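Protein CbbY (Rhodobacter sphaeroides, PDB 4UAS) selectively dephosphorylates xylulose-1,5-bisphosphate, a potent Rubisco inhibitor, to xylulose 5-phosphate, using a magnesium ion. Local coordinates at residues A[149-154]-A[173-178]. Residues are numbered along the deposited sequence; the frame is centred on the assembly and turned at random.
Sequences EKKPSP and ALEDSL. With MG (magnesium ion), chain D; PO4 (phosphate ion), chain C.
K151 and E175 meet as a buried salt bridge in the active site of this HAD phosphatase, whose parallel sheet presents its catalytic residues at the strand ends. NZ of K151 lies 2.8 Å from OE2 of E175, on the syn lone pair of that oxygen, and it also donates to O1 of the bound phosphate at 3.2 Å. The lysine reaches this point from its loop because its chain stays extended beyond CG, whereas the glutamate, coming from the opposite direction at the end of strand 171-175, bends at chi2 (-74°). The same ammonium also forms a second salt bridge, to OD1 of D8, the inferred nucleophile, and donates a hydrogen bond to the carbonyl oxygen of A114, so it ties two carboxylates to the phosphate and may offset some of the negative charge there. Replacing K151 by an alanine is likely to leave E175 and D8 without their shared positive mate and the phosphate with one donor fewer. Further out, the hydroxyl of Y157 is hydrogen-bonded to OE2 of E175, which helps fix the carboxylate. Next door, OD1 of D176 binds the magnesium directly at 2.2 Å, and OD2 of D8 and the main-chain O of D10 complete the protein ligands. E175 serves the metal at second hand: water 1, itself a magnesium ligand, donates to E175 OE1 at 2.6 Å and lies 2.7 Å from OG of S177.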
ATOM      1  N   GLU A 149      11.369  -0.680 -10.249  1.00 10.14           N
ATOM      2  CA  GLU A 149      10.121  -1.163 -10.846  1.00 10.21           C
ATOM      3  C   GLU A 149       9.125  -1.492  -9.734  1.00  8.59           C
ATOM      4  O   GLU A 149       9.414  -2.324  -8.890  1.00  8.85           O
ATOM      5  CB  GLU A 149      10.420  -2.403 -11.673  1.00 13.27           C
ATOM      6  CG  GLU A 149      11.436  -2.293 -12.735  1.00 18.09           C
ATOM      7  CD  GLU A 149      11.024  -1.402 -13.819  1.00 27.30           C
ATOM      8  OE1 GLU A 149       9.832  -1.305 -14.098  1.00 36.12           O
ATOM      9  OE2 GLU A 149      11.984  -0.843 -14.459  1.00 40.64           O
ATOM     10  N   LYS A 150       7.990  -0.810  -9.762  1.00  9.37           N
ATOM     11  CA  LYS A 150       6.970  -0.952  -8.739  1.00  8.75           C
ATOM     12  C   LYS A 150       6.013  -2.112  -9.076  1.00  7.42           C
ATOM     13  O   LYS A 150       6.015  -2.684 -10.174  1.00  8.40           O
ATOM     14  CB  LYS A 150       6.175   0.359  -8.539  1.00  8.88           C
ATOM     15  CG  LYS A 150       7.067   1.468  -7.918  1.00 10.85           C
ATOM     16  CD  LYS A 150       6.228   2.726  -7.706  1.00 11.22           C
ATOM     17  CE  LYS A 150       6.853   3.760  -6.828  1.00 12.27           C
ATOM     18  NZ  LYS A 150       8.035   4.327  -7.487  1.00 11.42           N
ATOM     19  N   LYS A 151       5.242  -2.503  -8.067  1.00  7.78           N
ATOM     20  CA  LYS A 151       4.221  -3.552  -8.235  1.00  7.36           C
ATOM     21  C   LYS A 151       3.454  -3.268  -9.531  1.00  7.54           C
ATOM     22  O   LYS A 151       3.074  -2.123  -9.790  1.00  8.29           O
ATOM     23  CB  LYS A 151       3.275  -3.609  -7.036  1.00  6.97           C
ATOM     24  CG  LYS A 151       3.976  -3.870  -5.689  1.00  6.90           C
ATOM     25  CD  LYS A 151       2.950  -4.026  -4.555  1.00  8.22           C
ATOM     26  CE  LYS A 151       3.548  -3.873  -3.190  1.00  8.28           C
ATOM     27  NZ  LYS A 151       2.495  -3.809  -2.138  1.00  8.49           N
ATOM     28  N   PRO A 152       3.235  -4.255 -10.396  1.00  7.68           N
ATOM     29  CA  PRO A 152       3.286  -5.697 -10.145  1.00  7.73           C
ATOM     30  C   PRO A 152       4.659  -6.353 -10.169  1.00  7.37           C
ATOM     31  O   PRO A 152       4.766  -7.547  -9.911  1.00  8.23           O
ATOM     32  CB  PRO A 152       2.423  -6.274 -11.281  1.00  8.35           C
ATOM     33  CG  PRO A 152       2.632  -5.290 -12.403  1.00  8.91           C
ATOM     34  CD  PRO A 152       2.631  -3.947 -11.720  1.00  7.91           C
ATOM     35  N   SER A 153       5.731  -5.602 -10.417  1.00  7.72           N
ATOM     36  CA  SER A 153       7.062  -6.193 -10.245  1.00  8.12           C
ATOM     37  C   SER A 153       7.214  -6.671  -8.823  1.00  7.28           C
ATOM     38  O   SER A 153       6.884  -5.959  -7.875  1.00  7.30           O
ATOM     39  CB  SER A 153       8.187  -5.180 -10.503  1.00  9.57           C
ATOM     40  OG  SER A 153       9.429  -5.715 -10.063  1.00 10.65           O
ATOM     41  N   PRO A 154       7.816  -7.876  -8.624  1.00  7.28           N
ATOM     42  CA  PRO A 154       8.109  -8.377  -7.253  1.00  7.56           C
ATOM     43  C   PRO A 154       9.262  -7.662  -6.550  1.00  7.52           C
ATOM     44  O   PRO A 154       9.532  -8.028  -5.406  1.00  8.04           O
ATOM     45  CB  PRO A 154       8.454  -9.857  -7.500  1.00  7.95           C
ATOM     46  CG  PRO A 154       7.843 -10.167  -8.841  1.00 10.58           C
ATOM     47  CD  PRO A 154       8.074  -8.907  -9.634  1.00  9.08           C
ATOM     48  N   ALA A 173       2.497 -12.778   2.601  1.00  8.47           N
ATOM     49  CA  ALA A 173       2.101 -11.417   2.306  1.00  8.28           C
ATOM     50  C   ALA A 173       0.601 -11.227   2.458  1.00  7.43           C
ATOM     51  O   ALA A 173      -0.176 -12.127   2.127  1.00  9.04           O
ATOM     52  CB  ALA A 173       2.475 -11.047   0.872  1.00  8.17           C
ATOM     53  N   LEU A 174       0.226 -10.041   2.919  1.00  7.42           N
ATOM     54  CA  LEU A 174      -1.186  -9.578   2.931  1.00  6.71           C
ATOM     55  C   LEU A 174      -1.311  -8.442   1.947  1.00  7.12           C
ATOM     56  O   LEU A 174      -0.535  -7.483   1.940  1.00  7.39           O
ATOM     57  CB  LEU A 174      -1.627  -9.089   4.286  1.00  8.39           C
ATOM     58  CG  LEU A 174      -2.076 -10.128   5.279  1.00 11.20           C
ATOM     59  CD1 LEU A 174      -1.056 -11.119   5.597  1.00 14.76           C
ATOM     60  CD2 LEU A 174      -2.639  -9.473   6.496  1.00 10.98           C
ATOM     61  N   GLU A 175      -2.298  -8.568   1.046  1.00  6.68           N
ATOM     62  CA  GLU A 175      -2.509  -7.657  -0.079  1.00  6.19           C
ATOM     63  C   GLU A 175      -3.993  -7.408  -0.287  1.00  6.62           C
ATOM     64  O   GLU A 175      -4.859  -8.103   0.220  1.00  7.18           O
ATOM     65  CB  GLU A 175      -1.930  -8.268  -1.372  1.00  6.64           C
ATOM     66  CG  GLU A 175      -0.444  -7.958  -1.542  1.00  7.18           C
ATOM     67  CD  GLU A 175      -0.167  -6.535  -1.950  1.00  7.47           C
ATOM     68  OE1 GLU A 175      -1.166  -5.779  -2.154  1.00  7.80           O
ATOM     69  OE2 GLU A 175       1.035  -6.207  -2.073  1.00  7.93           O
ATOM     70  N   ASP A 176      -4.302  -6.361  -1.105  1.00  6.91           N
ATOM     71  CA  ASP A 176      -5.632  -5.992  -1.443  1.00  6.59           C
ATOM     72  C   ASP A 176      -5.892  -5.895  -2.924  1.00  6.92           C
ATOM     73  O   ASP A 176      -7.053  -5.672  -3.309  1.00  8.22           O
ATOM     74  CB  ASP A 176      -6.069  -4.664  -0.807  1.00  8.15           C
ATOM     75  CG  ASP A 176      -5.402  -3.499  -1.522  1.00  9.37           C
ATOM     76  OD1 ASP A 176      -4.165  -3.553  -1.589  1.00 11.73           O
ATOM     77  OD2 ASP A 176      -6.053  -2.543  -1.989  1.00 11.71           O
ATOM     78  N   SER A 177      -4.892  -5.971  -3.796  1.00  7.21           N
ATOM     79  CA  SER A 177      -5.018  -5.693  -5.198  1.00  7.17           C
ATOM     80  C   SER A 177      -4.338  -6.724  -6.020  1.00  7.10           C
ATOM     81  O   SER A 177      -3.430  -7.449  -5.556  1.00  8.19           O
ATOM     82  CB  SER A 177      -4.435  -4.330  -5.538  1.00  7.96           C
ATOM     83  OG  SER A 177      -3.006  -4.358  -5.514  1.00  8.51           O
ATOM     84  N   LEU A 178      -4.699  -6.810  -7.291  1.00  7.55           N
ATOM     85  CA  LEU A 178      -4.105  -7.741  -8.227  1.00  7.47           C
ATOM     86  C   LEU A 178      -2.633  -7.416  -8.487  1.00  7.17           C
ATOM     87  O   LEU A 178      -1.815  -8.332  -8.509  1.00  7.73           O
ATOM     88  CB  LEU A 178      -4.901  -7.829  -9.497  1.00 10.07           C
ATOM     89  CG  LEU A 178      -4.387  -8.753 -10.575  1.00 10.69           C
ATOM     90  CD1 LEU A 178      -4.217 -10.196 -10.051  1.00 12.87           C
ATOM     91  CD2 LEU A 178      -5.284  -8.729 -11.796  1.00 14.45           C
TER
HETATM   92 MG    MG D 302      -2.629  -2.056  -1.831  1.00  8.91          MG
HETATM   93  P   PO4 C 301       0.407  -0.076  -1.890  1.00 11.51           P
HETATM   94  O1  PO4 C 301       1.546  -0.779  -2.736  1.00 11.78           O
HETATM   95  O2  PO4 C 301       0.218   1.377  -2.493  1.00 16.35           O
HETATM   96  O3  PO4 C 301       0.676   0.112  -0.407  1.00  9.94           O
HETATM   97  O4  PO4 C 301      -0.972  -0.790  -2.103  1.00 10.75           O
HETATM   98  O   HOH W   1      -1.715  -3.468  -3.275  1.00  8.75           O
HETATM   99  O   HOH W   2      -3.777  -1.271  -3.262  1.00 15.17           O